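Local coordinates for protein alkylpurine DNA glycosylase AlkC (Pseudomonas fluorescens, PDB 5VHV) that excises alkylated purine bases from damaged DNA as a repair glycosylase, probably without flipping the damaged nucleotide out of the duplex, at residues Arg190-Lys202 and His221-Leu233. Residues are numbered along the deposited sequence; the frame is centred on the assembly and turned at random.
Sequences RKSVANHLNDITK and HTAWIARHALRSL. With nucleotides of chain C.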
ATOM      1  N   ARG A 190      12.248  -2.016  -1.713  1.00 15.66           N
ATOM      2  CA  ARG A 190      12.083  -0.763  -2.445  1.00 16.92           C
ATOM      3  C   ARG A 190      10.623  -0.357  -2.518  1.00 16.94           C
ATOM      4  O   ARG A 190      10.303   0.829  -2.386  1.00 14.43           O
ATOM      5  CB  ARG A 190      12.673  -0.862  -3.854  1.00 19.92           C
ATOM      6  CG  ARG A 190      14.175  -1.062  -3.849  1.00 18.39           C
ATOM      7  CD  ARG A 190      14.833  -0.782  -5.198  1.00 17.96           C
ATOM      8  NE  ARG A 190      14.379  -1.674  -6.262  1.00 21.44           N
ATOM      9  CZ  ARG A 190      14.866  -2.886  -6.496  1.00 25.00           C
ATOM     10  NH1 ARG A 190      15.827  -3.380  -5.728  1.00 24.16           N
ATOM     11  NH2 ARG A 190      14.399  -3.609  -7.517  1.00 27.48           N
ATOM     12  N   LYS A 191       9.721  -1.322  -2.721  1.00 14.50           N
ATOM     13  CA  LYS A 191       8.293  -1.012  -2.734  1.00 17.87           C
ATOM     14  C   LYS A 191       7.870  -0.331  -1.443  1.00 17.99           C
ATOM     15  O   LYS A 191       7.113   0.647  -1.460  1.00 14.64           O
ATOM     16  CB  LYS A 191       7.474  -2.287  -2.920  1.00 15.44           C
ATOM     17  CG  LYS A 191       7.576  -2.922  -4.284  1.00 19.25           C
ATOM     18  CD  LYS A 191       6.780  -4.225  -4.291  1.00 18.56           C
ATOM     19  CE  LYS A 191       6.670  -4.798  -5.710  1.00 28.69           C
ATOM     20  NZ  LYS A 191       6.081  -6.172  -5.674  1.00 30.92           N
ATOM     21  N   SER A 192       8.317  -0.877  -0.308  1.00 13.47           N
ATOM     22  CA  SER A 192       7.960  -0.348   0.997  1.00 14.12           C
ATOM     23  C   SER A 192       8.524   1.055   1.213  1.00 14.56           C
ATOM     24  O   SER A 192       7.824   1.933   1.726  1.00 14.74           O
ATOM     25  CB  SER A 192       8.448  -1.315   2.084  1.00 16.30           C
ATOM     26  OG  SER A 192       8.184  -0.772   3.357  1.00 15.78           O
ATOM     27  N   VAL A 193       9.775   1.301   0.822  1.00 14.10           N
ATOM     28  CA  VAL A 193      10.327   2.643   0.981  1.00 15.86           C
ATOM     29  C   VAL A 193       9.480   3.637   0.196  1.00 15.62           C
ATOM     30  O   VAL A 193       9.133   4.726   0.683  1.00 15.01           O
ATOM     31  CB  VAL A 193      11.803   2.686   0.531  1.00 13.07           C
ATOM     32  CG1 VAL A 193      12.358   4.116   0.631  1.00 15.37           C
ATOM     33  CG2 VAL A 193      12.648   1.744   1.359  1.00 18.30           C
ATOM     34  N   ALA A 194       9.140   3.273  -1.034  1.00 14.34           N
ATOM     35  CA  ALA A 194       8.362   4.163  -1.889  1.00 17.29           C
ATOM     36  C   ALA A 194       6.996   4.417  -1.284  1.00 15.88           C
ATOM     37  O   ALA A 194       6.504   5.549  -1.309  1.00 15.23           O
ATOM     38  CB  ALA A 194       8.217   3.579  -3.297  1.00 17.64           C
ATOM     39  N   ASN A 195       6.359   3.373  -0.754  1.00 14.62           N
ATOM     40  CA  ASN A 195       5.023   3.545  -0.188  1.00 13.56           C
ATOM     41  C   ASN A 195       5.052   4.353   1.109  1.00 15.83           C
ATOM     42  O   ASN A 195       4.135   5.141   1.375  1.00 14.73           O
ATOM     43  CB  ASN A 195       4.362   2.183   0.012  1.00 15.87           C
ATOM     44  CG  ASN A 195       3.968   1.541  -1.324  1.00 14.73           C
ATOM     45  OD1 ASN A 195       3.729   2.235  -2.341  1.00 14.67           O
ATOM     46  ND2 ASN A 195       3.916   0.227  -1.341  1.00 16.18           N
ATOM     47  N   HIS A 196       6.069   4.147   1.945  1.00 13.81           N
ATOM     48  CA  HIS A 196       6.241   4.975   3.139  1.00 15.57           C
ATOM     49  C   HIS A 196       6.416   6.444   2.747  1.00 17.21           C
ATOM     50  O   HIS A 196       5.750   7.331   3.288  1.00 14.90           O
ATOM     51  CB  HIS A 196       7.430   4.430   3.938  1.00 14.87           C
ATOM     52  CG  HIS A 196       7.626   5.032   5.296  1.00 13.79           C
ATOM     53  ND1 HIS A 196       8.024   4.274   6.378  1.00 14.96           N
ATOM     54  CD2 HIS A 196       7.553   6.308   5.742  1.00 15.56           C
ATOM     55  CE1 HIS A 196       8.184   5.056   7.430  1.00 15.67           C
ATOM     56  NE2 HIS A 196       7.884   6.292   7.078  1.00 15.33           N
ATOM     57  N   LEU A 197       7.261   6.718   1.755  1.00 13.97           N
ATOM     58  CA  LEU A 197       7.436   8.097   1.309  1.00 15.57           C
ATOM     59  C   LEU A 197       6.144   8.683   0.732  1.00 17.21           C
ATOM     60  O   LEU A 197       5.807   9.833   1.015  1.00 15.88           O
ATOM     61  CB  LEU A 197       8.570   8.165   0.286  1.00 13.55           C
ATOM     62  CG  LEU A 197       9.970   8.016   0.894  1.00 17.61           C
ATOM     63  CD1 LEU A 197      10.974   7.718  -0.211  1.00 15.98           C
ATOM     64  CD2 LEU A 197      10.380   9.250   1.652  1.00 18.49           C
ATOM     65  N   ASN A 198       5.412   7.919  -0.081  1.00 16.43           N
ATOM     66  CA  ASN A 198       4.122   8.399  -0.575  1.00 12.81           C
ATOM     67  C   ASN A 198       3.175   8.732   0.581  1.00 15.46           C
ATOM     68  O   ASN A 198       2.495   9.764   0.553  1.00 15.66           O
ATOM     69  CB  ASN A 198       3.522   7.357  -1.530  1.00 13.26           C
ATOM     70  CG  ASN A 198       2.199   7.781  -2.101  1.00 19.18           C
ATOM     71  OD1 ASN A 198       2.092   8.827  -2.743  1.00 17.75           O
ATOM     72  ND2 ASN A 198       1.187   6.960  -1.902  1.00 16.43           N
ATOM     73  N   ASP A 199       3.124   7.891   1.619  1.00 14.26           N
ATOM     74  CA  ASP A 199       2.373   8.256   2.830  1.00 14.04           C
ATOM     75  C   ASP A 199       2.767   9.647   3.336  1.00 14.88           C
ATOM     76  O   ASP A 199       1.917  10.450   3.730  1.00 16.66           O
ATOM     77  CB  ASP A 199       2.624   7.266   3.979  1.00 16.02           C
ATOM     78  CG  ASP A 199       1.973   5.902   3.809  1.00 16.23           C
ATOM     79  OD1 ASP A 199       1.265   5.597   2.827  1.00 15.70           O
ATOM     80  OD2 ASP A 199       2.191   5.111   4.752  1.00 15.37           O
ATOM     81  N   ILE A 200       4.070   9.909   3.425  1.00 14.83           N
ATOM     82  CA  ILE A 200       4.531  11.185   3.970  1.00 14.67           C
ATOM     83  C   ILE A 200       4.047  12.328   3.103  1.00 16.03           C
ATOM     84  O   ILE A 200       3.738  13.412   3.617  1.00 18.30           O
ATOM     85  CB  ILE A 200       6.064  11.208   4.107  1.00 14.91           C
ATOM     86  CG1 ILE A 200       6.531  10.088   5.049  1.00 15.43           C
ATOM     87  CG2 ILE A 200       6.554  12.560   4.627  1.00 19.00           C
ATOM     88  CD1 ILE A 200       8.042   9.942   5.101  1.00 20.18           C
ATOM     89  N   THR A 201       3.957  12.113   1.787  1.00 16.19           N
ATOM     90  CA  THR A 201       3.570  13.220   0.930  1.00 14.50           C
ATOM     91  C   THR A 201       2.156  13.686   1.228  1.00 19.49           C
ATOM     92  O   THR A 201       1.801  14.805   0.833  1.00 19.47           O
ATOM     93  CB  THR A 201       3.677  12.910  -0.582  1.00 16.19           C
ATOM     94  OG1 THR A 201       2.702  11.944  -0.994  1.00 16.76           O
ATOM     95  CG2 THR A 201       5.070  12.474  -0.993  1.00 19.30           C
ATOM     96  N   LYS A 202       1.341  12.862   1.904  1.00 17.81           N
ATOM     97  CA  LYS A 202      -0.021  13.282   2.226  1.00 15.77           C
ATOM     98  C   LYS A 202      -0.029  14.390   3.271  1.00 21.57           C
ATOM     99  O   LYS A 202      -0.986  15.169   3.338  1.00 21.72           O
ATOM    100  CB  LYS A 202      -0.860  12.100   2.727  1.00 17.01           C
ATOM    101  CG  LYS A 202      -0.882  10.879   1.759  1.00 24.43           C
ATOM    102  CD  LYS A 202      -1.042  11.257   0.295  1.00 38.89           C
ATOM    103  CE  LYS A 202      -1.047  10.011  -0.607  1.00 30.27           C
ATOM    104  NZ  LYS A 202      -2.163   9.095  -0.227  1.00 25.33           N
ATOM    105  N   HIS A 221      17.708   1.880  -8.880  1.00 28.00           N
ATOM    106  CA  HIS A 221      16.883   1.504  -7.734  1.00 28.74           C
ATOM    107  C   HIS A 221      16.312   2.739  -7.054  1.00 29.71           C
ATOM    108  O   HIS A 221      15.122   2.790  -6.724  1.00 23.24           O
ATOM    109  CB  HIS A 221      17.708   0.689  -6.741  1.00 28.58           C
ATOM    110  CG  HIS A 221      18.058  -0.679  -7.228  1.00 31.58           C
ATOM    111  ND1 HIS A 221      17.366  -1.304  -8.242  1.00 35.57           N
ATOM    112  CD2 HIS A 221      19.026  -1.545  -6.840  1.00 31.16           C
ATOM    113  CE1 HIS A 221      17.896  -2.493  -8.463  1.00 31.31           C
ATOM    114  NE2 HIS A 221      18.900  -2.665  -7.622  1.00 35.15           N
ATOM    115  N   THR A 222      17.157   3.747  -6.846  1.00 26.10           N
ATOM    116  CA  THR A 222      16.723   4.987  -6.217  1.00 21.66           C
ATOM    117  C   THR A 222      15.754   5.747  -7.120  1.00 23.97           C
ATOM    118  O   THR A 222      14.752   6.291  -6.645  1.00 23.97           O
ATOM    119  CB  THR A 222      17.962   5.826  -5.873  1.00 29.38           C
ATOM    120  OG1 THR A 222      18.898   5.019  -5.138  1.00 27.25           O
ATOM    121  CG2 THR A 222      17.584   7.063  -5.048  1.00 26.63           C
ATOM    122  N   ALA A 223      16.030   5.786  -8.430  1.00 22.08           N
ATOM    123  CA  ALA A 223      15.102   6.421  -9.369  1.00 22.46           C
ATOM    124  C   ALA A 223      13.721   5.768  -9.310  1.00 25.44           C
ATOM    125  O   ALA A 223      12.695   6.458  -9.343  1.00 24.22           O
ATOM    126  CB  ALA A 223      15.649   6.352 -10.793  1.00 29.09           C
ATOM    127  N   TRP A 224      13.676   4.437  -9.238  1.00 23.42           N
ATOM    128  CA  TRP A 224      12.392   3.748  -9.184  1.00 25.74           C
ATOM    129  C   TRP A 224      11.642   4.104  -7.908  1.00 20.19           C
ATOM    130  O   TRP A 224      10.434   4.406  -7.940  1.00 19.73           O
ATOM    131  CB  TRP A 224      12.600   2.233  -9.271  1.00 24.02           C
ATOM    132  CG  TRP A 224      11.312   1.450  -9.339  1.00 22.31           C
ATOM    133  CD1 TRP A 224      10.691   0.982 -10.471  1.00 27.70           C
ATOM    134  CD2 TRP A 224      10.487   1.034  -8.231  1.00 20.39           C
ATOM    135  NE1 TRP A 224       9.534   0.310 -10.133  1.00 25.01           N
ATOM    136  CE2 TRP A 224       9.385   0.332  -8.768  1.00 25.11           C
ATOM    137  CE3 TRP A 224      10.576   1.185  -6.845  1.00 19.31           C
ATOM    138  CZ2 TRP A 224       8.386  -0.227  -7.955  1.00 22.88           C
ATOM    139  CZ3 TRP A 224       9.564   0.651  -6.037  1.00 21.21           C
ATOM    140  CH2 TRP A 224       8.490  -0.046  -6.597  1.00 23.68           C
ATOM    141  N   ILE A 225      12.351   4.112  -6.777  1.00 21.21           N
ATOM    142  CA  ILE A 225      11.724   4.521  -5.521  1.00 19.78           C
ATOM    143  C   ILE A 225      11.171   5.932  -5.651  1.00 19.44           C
ATOM    144  O   ILE A 225      10.047   6.219  -5.219  1.00 18.35           O
ATOM    145  CB  ILE A 225      12.726   4.417  -4.353  1.00 19.38           C
ATOM    146  CG1 ILE A 225      13.065   2.943  -4.064  1.00 21.26           C
ATOM    147  CG2 ILE A 225      12.164   5.074  -3.108  1.00 18.50           C
ATOM    148  CD1 ILE A 225      14.112   2.749  -2.974  1.00 20.01           C
ATOM    149  N   ALA A 226      11.953   6.838  -6.247  1.00 20.07           N
ATOM    150  CA  ALA A 226      11.510   8.219  -6.381  1.00 19.59           C
ATOM    151  C   ALA A 226      10.217   8.311  -7.178  1.00 19.84           C
ATOM    152  O   ALA A 226       9.284   9.023  -6.782  1.00 20.22           O
ATOM    153  CB  ALA A 226      12.599   9.061  -7.036  1.00 23.58           C
ATOM    154  N   ARG A 227      10.139   7.608  -8.310  1.00 20.92           N
ATOM    155  CA  ARG A 227       8.943   7.712  -9.139  1.00 21.36           C
ATOM    156  C   ARG A 227       7.705   7.219  -8.393  1.00 22.58           C
ATOM    157  O   ARG A 227       6.626   7.802  -8.521  1.00 20.37           O
ATOM    158  CB  ARG A 227       9.101   6.938 -10.450  1.00 25.40           C
ATOM    159  CG  ARG A 227       7.818   7.035 -11.313  1.00 41.83           C
ATOM    160  CD  ARG A 227       7.987   6.596 -12.762  1.00 67.00           C
ATOM    161  NE  ARG A 227       8.995   7.364 -13.495  1.00 78.20           N
ATOM    162  CZ  ARG A 227       8.763   8.459 -14.222  1.00 66.52           C
ATOM    163  NH1 ARG A 227       7.548   8.980 -14.336  1.00 50.87           N
ATOM    164  NH2 ARG A 227       9.771   9.044 -14.845  1.00 58.48           N
ATOM    165  N   HIS A 228       7.833   6.138  -7.624  1.00 18.57           N
ATOM    166  CA  HIS A 228       6.666   5.600  -6.938  1.00 18.20           C
ATOM    167  C   HIS A 228       6.374   6.323  -5.629  1.00 13.98           C
ATOM    168  O   HIS A 228       5.214   6.407  -5.234  1.00 18.71           O
ATOM    169  CB  HIS A 228       6.863   4.098  -6.771  1.00 20.06           C
ATOM    170  CG  HIS A 228       6.840   3.396  -8.087  1.00 25.08           C
ATOM    171  ND1 HIS A 228       5.678   2.910  -8.647  1.00 37.89           N
ATOM    172  CD2 HIS A 228       7.815   3.198  -9.005  1.00 30.24           C
ATOM    173  CE1 HIS A 228       5.949   2.389  -9.832  1.00 40.80           C
ATOM    174  NE2 HIS A 228       7.237   2.558 -10.076  1.00 37.44           N
ATOM    175  N   ALA A 229       7.397   6.892  -4.993  1.00 14.65           N
ATOM    176  CA  ALA A 229       7.203   7.733  -3.820  1.00 17.75           C
ATOM    177  C   ALA A 229       6.408   8.978  -4.173  1.00 14.45           C
ATOM    178  O   ALA A 229       5.582   9.447  -3.386  1.00 17.56           O
ATOM    179  CB  ALA A 229       8.565   8.148  -3.256  1.00 16.30           C
ATOM    180  N   LEU A 230       6.691   9.550  -5.342  1.00 13.58           N
ATOM    181  CA  LEU A 230       6.128  10.819  -5.765  1.00 14.72           C
ATOM    182  C   LEU A 230       4.846  10.655  -6.565  1.00 18.42           C
ATOM    183  O   LEU A 230       4.321  11.647  -7.080  1.00 16.71           O
ATOM    184  CB  LEU A 230       7.149  11.585  -6.601  1.00 18.00           C
ATOM    185  CG  LEU A 230       8.406  12.070  -5.858  1.00 19.32           C
ATOM    186  CD1 LEU A 230       9.473  12.578  -6.814  1.00 24.27           C
ATOM    187  CD2 LEU A 230       8.028  13.142  -4.854  1.00 21.55           C
ATOM    188  N   ARG A 231       4.300   9.445  -6.634  1.00 18.53           N
ATOM    189  CA  ARG A 231       3.209   9.188  -7.577  1.00 14.92           C
ATOM    190  C   ARG A 231       1.979  10.040  -7.302  1.00 17.25           C
ATOM    191  O   ARG A 231       1.280  10.424  -8.249  1.00 16.28           O
ATOM    192  CB  ARG A 231       2.856   7.707  -7.564  1.00 13.46           C
ATOM    193  CG  ARG A 231       2.206   7.175  -6.264  1.00 13.98           C
ATOM    194  CD  ARG A 231       2.159   5.669  -6.373  1.00 20.61           C
ATOM    195  NE  ARG A 231       1.420   4.973  -5.334  1.00 15.58           N
ATOM    196  CZ  ARG A 231       1.954   4.447  -4.236  1.00 15.21           C
ATOM    197  NH1 ARG A 231       3.234   4.599  -3.966  1.00 14.83           N
ATOM    198  NH2 ARG A 231       1.190   3.742  -3.417  1.00 15.80           N
ATOM    199  N   SER A 232       1.675  10.333  -6.033  1.00 16.14           N
ATOM    200  CA  SER A 232       0.509  11.161  -5.745  1.00 16.20           C
ATOM    201  C   SER A 232       0.780  12.610  -6.125  1.00 14.48           C
ATOM    202  O   SER A 232      -0.059  13.270  -6.748  1.00 17.54           O
ATOM    203  CB  SER A 232       0.122  11.039  -4.261  1.00 16.79           C
ATOM    204  OG  SER A 232      -0.193   9.693  -3.925  1.00 16.64           O
ATOM    205  N   LEU A 233       1.970  13.115  -5.805  1.00 16.09           N
ATOM    206  CA  LEU A 233       2.293  14.491  -6.175  1.00 18.16           C
ATOM    207  C   LEU A 233       2.357  14.660  -7.689  1.00 17.22           C
ATOM    208  O   LEU A 233       1.972  15.715  -8.206  1.00 17.51           O
ATOM    209  CB  LEU A 233       3.612  14.917  -5.533  1.00 15.20           C
ATOM    210  CG  LEU A 233       3.613  14.940  -3.994  1.00 16.81           C
ATOM    211  CD1 LEU A 233       4.962  15.409  -3.432  1.00 17.20           C
ATOM    212  CD2 LEU A 233       2.507  15.832  -3.465  1.00 21.96           C
TER
ATOM    213  P    DA C   6      -2.912   6.180  -2.271  1.00 17.88           P
ATOM    214  OP1  DA C   6      -1.680   6.870  -1.769  1.00 21.13           O
ATOM    215  OP2  DA C   6      -3.239   6.148  -3.708  1.00 17.48           O
ATOM    216  O5'  DA C   6      -2.975   4.671  -1.792  1.00 17.10           O
ATOM    217  C5'  DA C   6      -2.489   4.309  -0.498  1.00 18.32           C
ATOM    218  C4'  DA C   6      -2.833   2.870  -0.201  1.00 17.80           C
ATOM    219  O4'  DA C   6      -4.274   2.724  -0.148  1.00 18.92           O
ATOM    220  C3'  DA C   6      -2.343   1.862  -1.270  1.00 18.36           C
ATOM    221  O3'  DA C   6      -1.443   0.909  -0.705  1.00 18.47           O
ATOM    222  C2'  DA C   6      -3.607   1.189  -1.755  1.00 20.04           C
ATOM    223  C1'  DA C   6      -4.570   1.437  -0.621  1.00 19.08           C
ATOM    224  N9   DA C   6      -5.960   1.325  -1.020  1.00 19.63           N
ATOM    225  C8   DA C   6      -6.565   1.894  -2.106  1.00 20.65           C
ATOM    226  N7   DA C   6      -7.823   1.554  -2.243  1.00 23.58           N
ATOM    227  C5   DA C   6      -8.038   0.674  -1.197  1.00 18.52           C
ATOM    228  C6   DA C   6      -9.160  -0.064  -0.794  1.00 15.31           C
ATOM    229  N6   DA C   6     -10.345  -0.019  -1.435  1.00 20.56           N
ATOM    230  N1   DA C   6      -9.042  -0.832   0.315  1.00 18.15           N
ATOM    231  C2   DA C   6      -7.865  -0.871   0.950  1.00 22.05           C
ATOM    232  N3   DA C   6      -6.734  -0.235   0.648  1.00 18.47           N
ATOM    233  C4   DA C   6      -6.891   0.527  -0.441  1.00 18.11           C
TER
HETATM  234  O   HOH W   1       3.477  11.293  -3.822  1.00 17.05           O
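Two neighbouring helices of the HEAT-like alpha-helical domain of this DNA glycosylase that run in the same general direction, 190-201 and 221-229, pack through small residues where Ala-194 meets Ala-229. Their short axes approach to 7.9 Å at a signed crossing angle of -36°, close enough for the CA-H of Ala-229 to point at Ala-194 O. Knobs-into-holes packing follows: Ala-194 sits among Trp-224, Ile-225, His-228 and Ala-229, while Ile-225 enters the hole formed by Arg-190, Val-193, Ala-194 and Leu-197. At one end the guanidinium of Arg-190 lies flat on the His-221 ring, planes 5° apart, while its NH1 bonds to Asp-184 O.

Toward the DNA the contact turns polar. Arg-231 leaves its backbone with CG between N and the carbonyl carbon (chi1 68°) and then runs extended to NE, which brings NH1 to Asn-195 OD1 at 2.9 Å; the same NH1 also donates to His-228 O at 3.0 Å. Over one guanidinium face lies the amide of Asn-198, with ND2 3.5 Å from Arg-231 CZ. A lysine in its place lacks the planar guanidinium, and would probably leave the Asn-198 amide without its stacking partner and Asn-195 OD1 with a weaker hold. That amide is used at both ends: Asn-198 OD1 accepts from Ser-232 OG on a lone pair (2.7 Å), and Asn-198 ND2 donates to OP1 of DA6 of chain C at 2.9 Å. Lys-202 NZ donates a hydrogen bond to the same OP1 of DA6 of chain C at 2.7 Å, adding to a backbone-phosphate site consistent with the concave, DNA-facing surface of HEAT-like DNA glycosylases.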